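Local coordinates for Rho GTPase-activating protein 27 (Homo sapiens, PDB 3PP2) that probably switches off Rho-type GTPases such as CDC42 and RAC1 by promoting their GDP-bound state, and is seen here as its pleckstrin homology domain, at residues V90-L93 / S99-L102; V70-A75 / K116-G121. One frame throughout, in Å; residues are numbered along the deposited sequence. Where two conformers were deposited one is given.

In the fold
From the N terminus the chain lays down strands 10-21, 32-39, 42-46 and 66-71 before reaching the first half of contact 2, where strand 66-71 runs into the turn at L72-A75. Strands 76-79, 90-94 and 100-104 follow, and the last two form the hairpin of contact 1. Helix 108-122 comes next and returns to L72, closing contact 2, so contact 1 is nested inside the loop that contact 2 completes. The two touch directly: L93 packs on V70, L72 and A75, and Y101 on V70. Together they tie the curved antiparallel sheet of the PH fold to the C-terminal helix that caps it.

Contact 1 (V90-L93 / S99-L102); sequences VLEL and SEYL
L93 and Y101 face each other as an antiparallel hydrogen-bonded pair, each giving its N-H to the other's carbonyl. The bond from L93 N to Y101 O is 2.9 Å long and nearly straight, 172° at the hydrogen; the return bond from Y101 N to L93 O is more bent. Both donors lie in the plane of the carbonyl they approach. Between them the strands are drawn close enough for CA-H...O contacts, among them L102 CA to L91 O at 3.2 Å.

One residue along, E92 and L102 make the non-hydrogen-bonded pair and share a face of the sheet. Followed outward, L102 leaves the strand with CB 3.8 Å from V90 CG1 and as near to L91 O. CG is turned anti to the carbonyl carbon (chi1 -56°) and stays beside the same valine methyl at 4.2 Å. Of its two methyls, CD2 reaches over to strand 90-93, where it meets E92 CB at 4.0 Å and also lies close to E92 CG and L91 O. L102 also packs on T17 and T19 of strand 10-21 and on K29 and W31.

L93 and Y101 send their side chains to the other face, where both lean on V70 and the tyrosine ring meets that of Y68. On the L102 face, in the conformer given, E92 OE2 lies 4.0 Å from E100 OE1 with the carboxylate planes 64° apart, a proximity that the second conformer of E100 leaves doubtful. The hairpin is thus joined by its backbone bonds and by the packing of L102 on V90 and on CB and CG of E92, while R25, in a salt bridge with E100 OE1, probably eases any closeness of the two acids.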
loop_
_atom_site.group_PDB
_atom_site.type_symbol
_atom_site.label_atom_id
_atom_site.label_comp_id
_atom_site.label_asym_id
_atom_site.label_seq_id
_atom_site.Cartn_x
_atom_site.Cartn_y
_atom_site.Cartn_z
ATOM N N VAL A 90 2.639 8.750 -9.756
ATOM C CA VAL A 90 3.243 10.059 -9.744
ATOM C C VAL A 90 2.257 11.128 -9.303
ATOM O O VAL A 90 1.171 11.245 -9.864
ATOM C CB VAL A 90 3.850 10.438 -11.147
ATOM C CG1 VAL A 90 4.478 11.793 -11.111
ATOM C CG2 VAL A 90 4.839 9.364 -11.634
ATOM N N LEU A 91 2.675 11.951 -8.347
ATOM C CA LEU A 91 1.983 13.189 -7.982
ATOM C C LEU A 91 2.680 14.388 -8.590
ATOM O O LEU A 91 3.893 14.390 -8.762
ATOM C CB LEU A 91 1.943 13.367 -6.478
ATOM C CG LEU A 91 1.381 12.193 -5.682
ATOM C CD1 LEU A 91 1.470 12.485 -4.133
ATOM C CD2 LEU A 91 -0.038 11.780 -6.148
ATOM N N GLU A 92 1.903 15.434 -8.855
ATOM C CA GLU A 92 2.439 16.725 -9.319
ATOM C C GLU A 92 2.112 17.764 -8.252
ATOM O O GLU A 92 0.981 17.876 -7.803
ATOM C CB GLU A 92 1.786 17.101 -10.645
ATOM C CG GLU A 92 2.341 18.355 -11.277
ATOM C CD GLU A 92 1.922 18.497 -12.751
ATOM O OE1 GLU A 92 0.720 18.409 -13.043
ATOM O OE2 GLU A 92 2.785 18.734 -13.609
ATOM N N LEU A 93 3.126 18.524 -7.873
ATOM C CA LEU A 93 3.003 19.581 -6.882
ATOM C C LEU A 93 3.507 20.888 -7.491
ATOM O O LEU A 93 4.650 20.957 -7.942
ATOM C CB LEU A 93 3.802 19.238 -5.624
ATOM C CG LEU A 93 3.729 20.249 -4.467
ATOM C CD1 LEU A 93 2.290 20.473 -3.917
ATOM C CD2 LEU A 93 4.686 19.790 -3.329
ATOM N N SER A 99 6.964 27.060 -9.498
ATOM C CA SER A 99 7.840 25.890 -9.551
ATOM C C SER A 99 6.986 24.629 -9.428
ATOM O O SER A 99 5.895 24.639 -8.843
ATOM C CB SER A 99 8.881 25.943 -8.469
ATOM O OG SER A 99 9.811 26.999 -8.704
ATOM N N GLU A 100 7.454 23.578 -10.054
ATOM C CA GLU A 100 6.697 22.342 -10.136
ATOM C C GLU A 100 7.640 21.168 -9.866
ATOM O O GLU A 100 8.817 21.202 -10.245
ATOM C CB GLU A 100 6.035 22.187 -11.536
ATOM C CG GLU A 100 4.987 23.290 -11.887
ATOM C CD GLU A 100 4.360 23.142 -13.266
ATOM O OE1 GLU A 100 4.733 22.205 -14.006
ATOM O OE2 GLU A 100 3.480 23.976 -13.608
ATOM N N TYR A 101 7.086 20.138 -9.240
ATOM C CA TYR A 101 7.806 18.919 -8.854
ATOM C C TYR A 101 6.913 17.722 -9.110
ATOM O O TYR A 101 5.686 17.828 -8.994
ATOM C CB TYR A 101 8.159 18.926 -7.352
ATOM C CG TYR A 101 8.975 20.128 -6.961
ATOM C CD1 TYR A 101 10.356 20.082 -6.879
ATOM C CD2 TYR A 101 8.327 21.329 -6.675
ATOM C CE1 TYR A 101 11.074 21.209 -6.552
ATOM C CE2 TYR A 101 9.007 22.460 -6.355
ATOM C CZ TYR A 101 10.412 22.411 -6.276
ATOM O OH TYR A 101 11.119 23.561 -5.959
ATOM N N LEU A 102 7.531 16.609 -9.482
ATOM C CA LEU A 102 6.882 15.314 -9.455
ATOM C C LEU A 102 7.412 14.510 -8.285
ATOM O O LEU A 102 8.605 14.577 -7.985
ATOM C CB LEU A 102 7.090 14.559 -10.762
ATOM C CG LEU A 102 6.651 15.267 -12.029
ATOM C CD1 LEU A 102 7.046 14.506 -13.293
ATOM C CD2 LEU A 102 5.206 15.622 -12.033
#

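Contact 2 (V70-A75 / K116-G121); sequences VELRGA and KAIAQG
L72 reaches from just past the end of strand 66-71 to the last turns of helix 108-122, and its side chain makes the packing from this side. CB sits 3.9 Å from G121 O, and the two methyls then divide the helix surface between them. CD1 lies against backbone, 3.9 Å from I118 O, while CD2 meets I118 CG2 at 4.1 Å. The leucine and isoleucine side chains cross at about a right angle, so they touch through single methyls. With CG of L72 anti to the carbonyl carbon (chi1 -63°), the branch is carried over the helix backbone. G121, without a side chain, lets L72 CD1 settle 4.0 Å from its CA, and the leucine comes down onto the main chain.

The rest of the contact is looser. After L72 the chain folds through a type II turn closed by A75 N to L72 O at 3.0 Å, and G74 takes the positive phi of its third position. R73 is exposed to solvent, its CB directed away from the helix; Q120 is exposed too, with its CB directed away from segment 70-75. R96 forms a salt bridge with E71 and a hydrogen bond to R73 O.

Inward, L72 also packs on L38 of strand 32-39, while I118 leans on I103 of strand 100-104 and on L77 of strand 76-79. The helix therefore lies over one open end of the curled sheet, as the C-terminal helix does in PH domains. It also meets a second subunit: K116 NZ is hydrogen-bonded to OD1 of N89 of that subunit, and A119 packs on W79 of the same neighbouring chain.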
loop_
_atom_site.group_PDB
_atom_site.type_symbol
_atom_site.label_atom_id
_atom_site.label_comp_id
_atom_site.label_asym_id
_atom_site.label_seq_id
_atom_site.Cartn_x
_atom_site.Cartn_y
_atom_site.Cartn_z
ATOM N N VAL A 70 9.378 23.279 -0.426
ATOM C CA VAL A 70 8.162 23.718 -1.031
ATOM C C VAL A 70 7.199 24.157 0.065
ATOM O O VAL A 70 6.752 23.349 0.866
ATOM C CB VAL A 70 7.514 22.617 -1.895
ATOM C CG1 VAL A 70 6.307 23.206 -2.593
ATOM C CG2 VAL A 70 8.580 21.972 -2.850
ATOM N N GLU A 71 6.910 25.458 0.116
ATOM C CA GLU A 71 5.916 25.979 1.033
ATOM C C GLU A 71 4.554 25.655 0.443
ATOM O O GLU A 71 4.305 25.893 -0.714
ATOM C CB GLU A 71 6.137 27.493 1.269
ATOM C CG GLU A 71 7.492 27.788 1.885
ATOM C CD GLU A 71 7.826 29.251 2.021
ATOM O OE1 GLU A 71 6.927 30.093 1.809
ATOM O OE2 GLU A 71 9.015 29.567 2.359
ATOM N N LEU A 72 3.693 25.083 1.245
ATOM C CA LEU A 72 2.440 24.551 0.695
ATOM C C LEU A 72 1.288 25.553 0.619
ATOM O O LEU A 72 0.317 25.291 -0.034
ATOM C CB LEU A 72 1.998 23.311 1.464
ATOM C CG LEU A 72 2.969 22.118 1.371
ATOM C CD1 LEU A 72 2.464 20.969 2.248
ATOM C CD2 LEU A 72 3.224 21.693 -0.070
ATOM N N ARG A 73 1.395 26.704 1.266
ATOM C CA ARG A 73 0.334 27.728 1.178
ATOM C C ARG A 73 0.223 28.144 -0.273
ATOM O O ARG A 73 1.207 28.571 -0.879
ATOM C CB ARG A 73 0.719 28.943 2.057
ATOM C CG ARG A 73 -0.206 30.185 2.015
ATOM C CD ARG A 73 0.453 31.463 2.737
ATOM N N GLY A 74 -0.957 27.997 -0.862
ATOM C CA GLY A 74 -1.152 28.362 -2.261
ATOM C C GLY A 74 -0.657 27.369 -3.296
ATOM O O GLY A 74 -0.657 27.667 -4.492
ATOM N N ALA A 75 -0.222 26.185 -2.852
ATOM C CA ALA A 75 0.252 25.166 -3.744
ATOM C C ALA A 75 -0.946 24.377 -4.290
ATOM O O ALA A 75 -2.034 24.389 -3.708
ATOM C CB ALA A 75 1.248 24.224 -2.996
ATOM N N LYS A 116 -2.468 12.476 0.925
ATOM C CA LYS A 116 -3.334 12.902 2.028
ATOM C C LYS A 116 -2.657 13.914 2.940
ATOM O O LYS A 116 -3.236 14.929 3.301
ATOM C CB LYS A 116 -3.803 11.687 2.831
ATOM C CG LYS A 116 -4.905 11.982 3.822
ATOM C CD LYS A 116 -5.368 10.672 4.505
ATOM C CE LYS A 116 -6.491 10.956 5.511
ATOM N NZ LYS A 116 -6.742 9.780 6.324
ATOM N N ALA A 117 -1.399 13.648 3.274
ATOM C CA ALA A 117 -0.664 14.521 4.191
ATOM C C ALA A 117 -0.407 15.873 3.530
ATOM O O ALA A 117 -0.555 16.937 4.161
ATOM C CB ALA A 117 0.617 13.836 4.675
ATOM N N ILE A 118 0.070 15.861 2.293
ATOM C CA ILE A 118 0.347 17.111 1.575
ATOM C C ILE A 118 -0.916 17.910 1.347
ATOM O O ILE A 118 -0.933 19.135 1.543
ATOM C CB ILE A 118 1.086 16.842 0.227
ATOM C CG1 ILE A 118 2.470 16.195 0.467
ATOM C CG2 ILE A 118 1.248 18.127 -0.609
ATOM C CD1 ILE A 118 3.065 15.525 -0.766
ATOM N N ALA A 119 -1.996 17.239 0.987
ATOM C CA ALA A 119 -3.282 17.913 0.828
ATOM C C ALA A 119 -3.708 18.623 2.113
ATOM O O ALA A 119 -4.194 19.777 2.077
ATOM C CB ALA A 119 -4.394 16.889 0.379
ATOM N N GLN A 120 -3.540 17.961 3.255
ATOM C CA GLN A 120 -3.871 18.603 4.528
ATOM C C GLN A 120 -2.944 19.789 4.783
ATOM O O GLN A 120 -3.377 20.815 5.329
ATOM C CB GLN A 120 -3.801 17.602 5.668
ATOM C CG GLN A 120 -4.234 18.167 7.004
ATOM C CD GLN A 120 -4.439 17.119 8.104
ATOM O OE1 GLN A 120 -4.807 15.958 7.847
ATOM N NE2 GLN A 120 -4.205 17.533 9.342
ATOM N N GLY A 121 -1.671 19.680 4.410
ATOM C CA GLY A 121 -0.719 20.808 4.591
ATOM C C GLY A 121 -1.060 22.007 3.776
ATOM O O GLY A 121 -0.820 23.161 4.218
#